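Local atomic coordinates of BH0493 protein (Bacillus halodurans C-125, PDB entry 2QEE), a protein that binds zinc and is probably a metal-dependent hydrolase of the amidohydrolase superfamily, of unknown substrate. Residues A281-V286 against V312-K317; M342-L347 against A376-D381. All blocks are in the same frame, centred on the assembly; numbering follows the deposited sequence.

Contact 1 of 2, residues A281-V286 against V312-K317; sequences ASMDGV and VVLARK
No flat group enters the contact in which Met283 and Val286 meet Leu314; with neither ring face nor amide edge involved, it is an apolar methyl-to-methyl contact. It joins the lead-in and first turn of helix 284-292 to helix 308-317, with strand 298-302 between them in sequence, in the probable (β/α)8-like barrel of an amidohydrolase. Leu314 does all of the reaching from its side: with CG anti to the backbone N (chi1 -166°), its CD2 branch extends toward the start of the other helix. There CD2 lies 3.6 Å from Met283 CE, the two side chains running past each other in opposite senses. Bends at chi2 (-61°) and chi3 (-62°) turn the Met283 methyl to the leucine. Val286 also packs on Ile261 of strand 257-264, while Phe277 of the second subunit packs on Leu314. Ser282 caps the turn leading into the helix, its OG accepting from Asp284 N at 3.0 Å in a nearly straight bond. Three residues after Met283, Val286 slants across the same leucine methyl, its CG1 standing 3.7 Å from Leu314 CD2.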
loop_
_atom_site.group_PDB
_atom_site.type_symbol
_atom_site.label_atom_id
_atom_site.label_comp_id
_atom_site.label_asym_id
_atom_site.label_seq_id
_atom_site.Cartn_x
_atom_site.Cartn_y
_atom_site.Cartn_z
ATOM N N ALA C 281 4.409 -6.016 11.643
ATOM C CA ALA C 281 5.505 -6.600 12.457
ATOM C C ALA C 281 6.834 -5.996 11.986
ATOM O O ALA C 281 6.984 -5.549 10.809
ATOM C CB ALA C 281 5.570 -8.210 12.294
ATOM N N SER C 282 7.848 -6.040 12.865
ATOM C CA SER C 282 9.238 -5.812 12.430
ATOM C C SER C 282 9.695 -7.021 11.598
ATOM O O SER C 282 9.324 -8.141 11.904
ATOM C CB SER C 282 10.192 -5.720 13.637
ATOM O OG SER C 282 11.528 -5.557 13.148
ATOM N N MET C 283 10.544 -6.765 10.600
ATOM C CA MET C 283 11.136 -7.879 9.840
ATOM C C MET C 283 12.406 -8.395 10.538
ATOM O O MET C 283 12.936 -9.413 10.129
ATOM C CB MET C 283 11.474 -7.499 8.389
ATOM C CG MET C 283 10.244 -6.955 7.592
ATOM S SD MET C 283 8.915 -8.187 7.477
ATOM C CE MET C 283 9.775 -9.470 6.560
ATOM N N ASP C 284 12.858 -7.720 11.600
ATOM C CA ASP C 284 14.160 -8.074 12.185
ATOM C C ASP C 284 14.286 -9.541 12.611
ATOM O O ASP C 284 15.362 -10.175 12.398
ATOM C CB ASP C 284 14.445 -7.162 13.394
ATOM C CG ASP C 284 14.787 -5.716 13.007
ATOM O OD1 ASP C 284 14.743 -5.365 11.804
ATOM O OD2 ASP C 284 15.072 -4.916 13.938
ATOM N N GLY C 285 13.247 -10.076 13.251
ATOM C CA GLY C 285 13.356 -11.441 13.827
ATOM C C GLY C 285 13.444 -12.439 12.703
ATOM O O GLY C 285 14.150 -13.471 12.810
ATOM N N VAL C 286 12.630 -12.208 11.671
ATOM C CA VAL C 286 12.599 -13.125 10.503
ATOM C C VAL C 286 13.945 -13.068 9.783
ATOM O O VAL C 286 14.509 -14.114 9.421
ATOM C CB VAL C 286 11.465 -12.793 9.490
ATOM C CG1 VAL C 286 11.477 -13.828 8.361
ATOM C CG2 VAL C 286 10.084 -12.725 10.225
ATOM N N VAL C 312 8.481 -9.772 0.398
ATOM C CA VAL C 312 9.017 -10.165 -0.936
ATOM C C VAL C 312 10.469 -9.814 -1.043
ATOM O O VAL C 312 11.303 -10.674 -1.490
ATOM C CB VAL C 312 8.259 -9.442 -2.044
ATOM C CG1 VAL C 312 8.858 -9.798 -3.418
ATOM C CG2 VAL C 312 6.797 -9.847 -1.944
ATOM N N VAL C 313 10.869 -8.614 -0.582
ATOM C CA VAL C 313 12.294 -8.279 -0.735
ATOM C C VAL C 313 13.140 -9.212 0.138
ATOM O O VAL C 313 14.247 -9.627 -0.254
ATOM C CB VAL C 313 12.603 -6.799 -0.352
ATOM C CG1 VAL C 313 14.109 -6.486 -0.588
ATOM C CG2 VAL C 313 11.735 -5.828 -1.197
ATOM N N LEU C 314 12.626 -9.586 1.297
ATOM C CA LEU C 314 13.404 -10.481 2.170
ATOM C C LEU C 314 13.596 -11.859 1.485
ATOM O O LEU C 314 14.670 -12.475 1.611
ATOM C CB LEU C 314 12.676 -10.630 3.500
ATOM C CG LEU C 314 13.563 -11.266 4.605
ATOM C CD1 LEU C 314 14.891 -10.527 4.849
ATOM C CD2 LEU C 314 12.735 -11.322 5.892
ATOM N N ALA C 315 12.556 -12.339 0.807
ATOM C CA ALA C 315 12.652 -13.601 -0.013
ATOM C C ALA C 315 13.760 -13.453 -1.093
ATOM O O ALA C 315 14.486 -14.424 -1.434
ATOM C CB ALA C 315 11.338 -13.932 -0.676
ATOM N N ARG C 316 13.873 -12.269 -1.680
ATOM C CA ARG C 316 15.004 -12.060 -2.614
ATOM C C ARG C 316 16.356 -12.270 -1.939
ATOM O O ARG C 316 17.315 -12.597 -2.616
ATOM C CB ARG C 316 15.030 -10.658 -3.199
ATOM C CG ARG C 316 13.845 -10.360 -4.144
ATOM C CD ARG C 316 14.011 -8.953 -4.778
ATOM N NE ARG C 316 15.293 -8.736 -5.492
ATOM C CZ ARG C 316 15.493 -9.100 -6.760
ATOM N NH1 ARG C 316 14.531 -9.704 -7.464
ATOM N NH2 ARG C 316 16.685 -8.902 -7.312
ATOM N N LYS C 317 16.433 -12.038 -0.632
ATOM C CA LYS C 317 17.753 -12.135 0.065
ATOM C C LYS C 317 18.098 -13.550 0.493
ATOM O O LYS C 317 19.271 -13.891 0.596
ATOM C CB LYS C 317 17.792 -11.297 1.333
ATOM C CG LYS C 317 17.379 -9.831 1.165
ATOM C CD LYS C 317 18.343 -9.140 0.225
ATOM C CE LYS C 317 17.705 -8.799 -1.143
ATOM N NZ LYS C 317 18.703 -7.988 -1.996
#

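Contact 2 of 2, residues M342-L347 against A376-D381; sequences MRMEML and AEVLID
Met344 CE rests 3.5 Å from Leu379 CD2, the closest approach between 342-347 and 376-381. The two side chains cross at about a right angle, and the thioether sulfur stays close to the same methyl, with Met344 SD 3.9 Å from Leu379 CD2. On its way there the methionine passes Val378 in the opposite direction, Met344 SD standing 4.1 Å from Val378 CG1. An extended first half of the chain, with CG anti to the backbone N (chi1 -165°), carries the sulfur to the other helix, and a bend at chi3 (-74°) then turns the methyl to the leucine. Leu379 takes part although its CB leaves the backbone away from the methionine; its branched end swings back to meet CE. The helices brought together are 333-347, probably one of the outer helices of the amidohydrolase barrel, and the long helix 363-388 that follows the zinc ligand Asp357. Beyond the apolar centre, Val15 of helix 8-21 packs on Leu379, and Asn337, Thr340 and Arg341 pack on Val378. Salt bridges from Glu345 OE2 to Lys382 and from Asp381 OD2 to Arg341 join the same two helices, and Asp381 OD1 forms another with Arg8 of helix 8-21. Glu345 OE1 also accepts a hydrogen bond from the backbone N of Glu334 of the second subunit.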
loop_
_atom_site.group_PDB
_atom_site.type_symbol
_atom_site.label_atom_id
_atom_site.label_comp_id
_atom_site.label_asym_id
_atom_site.label_seq_id
_atom_site.Cartn_x
_atom_site.Cartn_y
_atom_site.Cartn_z
ATOM N N MET C 342 3.412 -8.105 -7.079
ATOM C CA MET C 342 4.685 -7.748 -6.433
ATOM C C MET C 342 5.587 -8.980 -6.323
ATOM O O MET C 342 6.767 -8.935 -6.661
ATOM C CB MET C 342 4.505 -7.133 -5.020
ATOM C CG MET C 342 3.816 -5.731 -5.055
ATOM S SD MET C 342 3.875 -5.015 -3.403
ATOM C CE MET C 342 2.711 -6.014 -2.442
ATOM N N ARG C 343 4.962 -10.083 -5.927
ATOM C CA ARG C 343 5.714 -11.320 -5.758
ATOM C C ARG C 343 6.298 -11.799 -7.107
ATOM O O ARG C 343 7.465 -12.139 -7.188
ATOM C CB ARG C 343 4.810 -12.390 -5.153
ATOM C CG ARG C 343 4.556 -12.091 -3.668
ATOM C CD ARG C 343 3.435 -12.957 -3.163
ATOM N NE ARG C 343 3.364 -12.846 -1.706
ATOM C CZ ARG C 343 2.618 -13.693 -0.979
ATOM N NH1 ARG C 343 1.898 -14.620 -1.586
ATOM N NH2 ARG C 343 2.645 -13.664 0.373
ATOM N N MET C 344 5.492 -11.842 -8.146
ATOM C CA MET C 344 5.963 -12.355 -9.423
ATOM C C MET C 344 6.987 -11.392 -9.979
ATOM O O MET C 344 7.939 -11.816 -10.599
ATOM C CB MET C 344 4.816 -12.530 -10.390
ATOM C CG MET C 344 5.266 -13.429 -11.627
ATOM S SD MET C 344 3.874 -14.055 -12.550
ATOM C CE MET C 344 3.294 -15.339 -11.407
ATOM N N GLU C 345 6.758 -10.090 -9.833
ATOM C CA GLU C 345 7.755 -9.119 -10.414
ATOM C C GLU C 345 9.155 -9.272 -9.807
ATOM O O GLU C 345 10.142 -9.133 -10.504
ATOM C CB GLU C 345 7.229 -7.644 -10.280
ATOM C CG GLU C 345 6.024 -7.489 -11.289
ATOM C CD GLU C 345 5.160 -6.247 -11.100
ATOM O OE1 GLU C 345 5.518 -5.319 -10.306
ATOM O OE2 GLU C 345 4.095 -6.255 -11.801
ATOM N N MET C 346 9.241 -9.597 -8.497
ATOM C CA MET C 346 10.533 -9.666 -7.812
ATOM C C MET C 346 11.070 -11.070 -7.597
ATOM O O MET C 346 12.243 -11.234 -7.216
ATOM C CB MET C 346 10.438 -8.980 -6.432
ATOM C CG MET C 346 10.644 -7.471 -6.551
ATOM S SD MET C 346 10.610 -6.649 -4.961
ATOM C CE MET C 346 8.827 -6.531 -4.850
ATOM N N LEU C 347 10.194 -12.053 -7.761
ATOM C CA LEU C 347 10.588 -13.460 -7.467
ATOM C C LEU C 347 10.346 -14.400 -8.641
ATOM O O LEU C 347 10.642 -15.603 -8.547
ATOM C CB LEU C 347 9.826 -14.000 -6.245
ATOM C CG LEU C 347 10.009 -13.205 -4.927
ATOM C CD1 LEU C 347 9.090 -13.860 -3.893
ATOM C CD2 LEU C 347 11.457 -13.255 -4.469
ATOM N N ALA C 376 -4.431 -16.363 -12.628
ATOM C CA ALA C 376 -4.441 -16.505 -14.095
ATOM C C ALA C 376 -4.261 -15.111 -14.779
ATOM O O ALA C 376 -3.427 -14.991 -15.706
ATOM C CB ALA C 376 -5.710 -17.182 -14.571
ATOM N N GLU C 377 -4.942 -14.093 -14.270
ATOM C CA GLU C 377 -4.828 -12.728 -14.844
ATOM C C GLU C 377 -3.389 -12.244 -14.720
ATOM O O GLU C 377 -2.812 -11.645 -15.664
ATOM C CB GLU C 377 -5.753 -11.772 -14.122
ATOM C CG GLU C 377 -7.249 -12.032 -14.330
ATOM C CD GLU C 377 -8.127 -11.270 -13.294
ATOM O OE1 GLU C 377 -9.378 -11.375 -13.365
ATOM O OE2 GLU C 377 -7.588 -10.577 -12.374
ATOM N N VAL C 378 -2.770 -12.462 -13.554
ATOM C CA VAL C 378 -1.384 -12.027 -13.366
ATOM C C VAL C 378 -0.447 -12.739 -14.329
ATOM O O VAL C 378 0.370 -12.124 -15.053
ATOM C CB VAL C 378 -0.944 -12.236 -11.888
ATOM C CG1 VAL C 378 0.512 -11.889 -11.734
ATOM C CG2 VAL C 378 -1.870 -11.366 -10.948
ATOM N N LEU C 379 -0.601 -14.065 -14.420
ATOM C CA LEU C 379 0.241 -14.836 -15.364
ATOM C C LEU C 379 0.091 -14.383 -16.836
ATOM O O LEU C 379 1.079 -14.234 -17.557
ATOM C CB LEU C 379 -0.115 -16.344 -15.239
ATOM C CG LEU C 379 0.456 -17.029 -13.986
ATOM C CD1 LEU C 379 -0.237 -18.404 -13.925
ATOM C CD2 LEU C 379 2.006 -17.165 -14.111
ATOM N N ILE C 380 -1.137 -14.143 -17.249
ATOM C CA ILE C 380 -1.437 -13.683 -18.633
ATOM C C ILE C 380 -0.623 -12.376 -18.905
ATOM O O ILE C 380 0.119 -12.273 -19.897
ATOM C CB ILE C 380 -2.969 -13.527 -18.905
ATOM C CG1 ILE C 380 -3.619 -14.912 -18.946
ATOM C CG2 ILE C 380 -3.160 -12.818 -20.230
ATOM C CD1 ILE C 380 -5.183 -14.939 -18.738
ATOM N N ASP C 381 -0.717 -11.422 -17.980
ATOM C CA ASP C 381 0.027 -10.147 -18.154
ATOM C C ASP C 381 1.539 -10.389 -18.228
ATOM O O ASP C 381 2.236 -9.771 -19.053
ATOM C CB ASP C 381 -0.262 -9.224 -16.961
ATOM C CG ASP C 381 -1.538 -8.398 -17.163
ATOM O OD1 ASP C 381 -2.109 -8.371 -18.315
ATOM O OD2 ASP C 381 -1.990 -7.757 -16.163
#

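In the fold
Contact 1 is complete before contact 2 begins, and their centres lie about 20 Å apart. Helix 308-317 and helix 333-347 connect them: Val312 packs on Arg343 and Met346, and Arg316 NH1 probably hydrogen-bonds to Met346 O at 2.8 Å. The helices follow one another as 284-292, 308-317, 333-347 and 363-388, the first three interleaved with strands 298-302 and 321-323 in a βα succession. Both contacts touch the second subunit, where Arg316 forms a salt bridge with Glu56 of that chain. Contact 1 is remote from the annotated sites, whereas Val378 of contact 2 lies about 11 Å, between side chains, from Glu334, a metal-binding residue whose metal is not bound to this chain in the model.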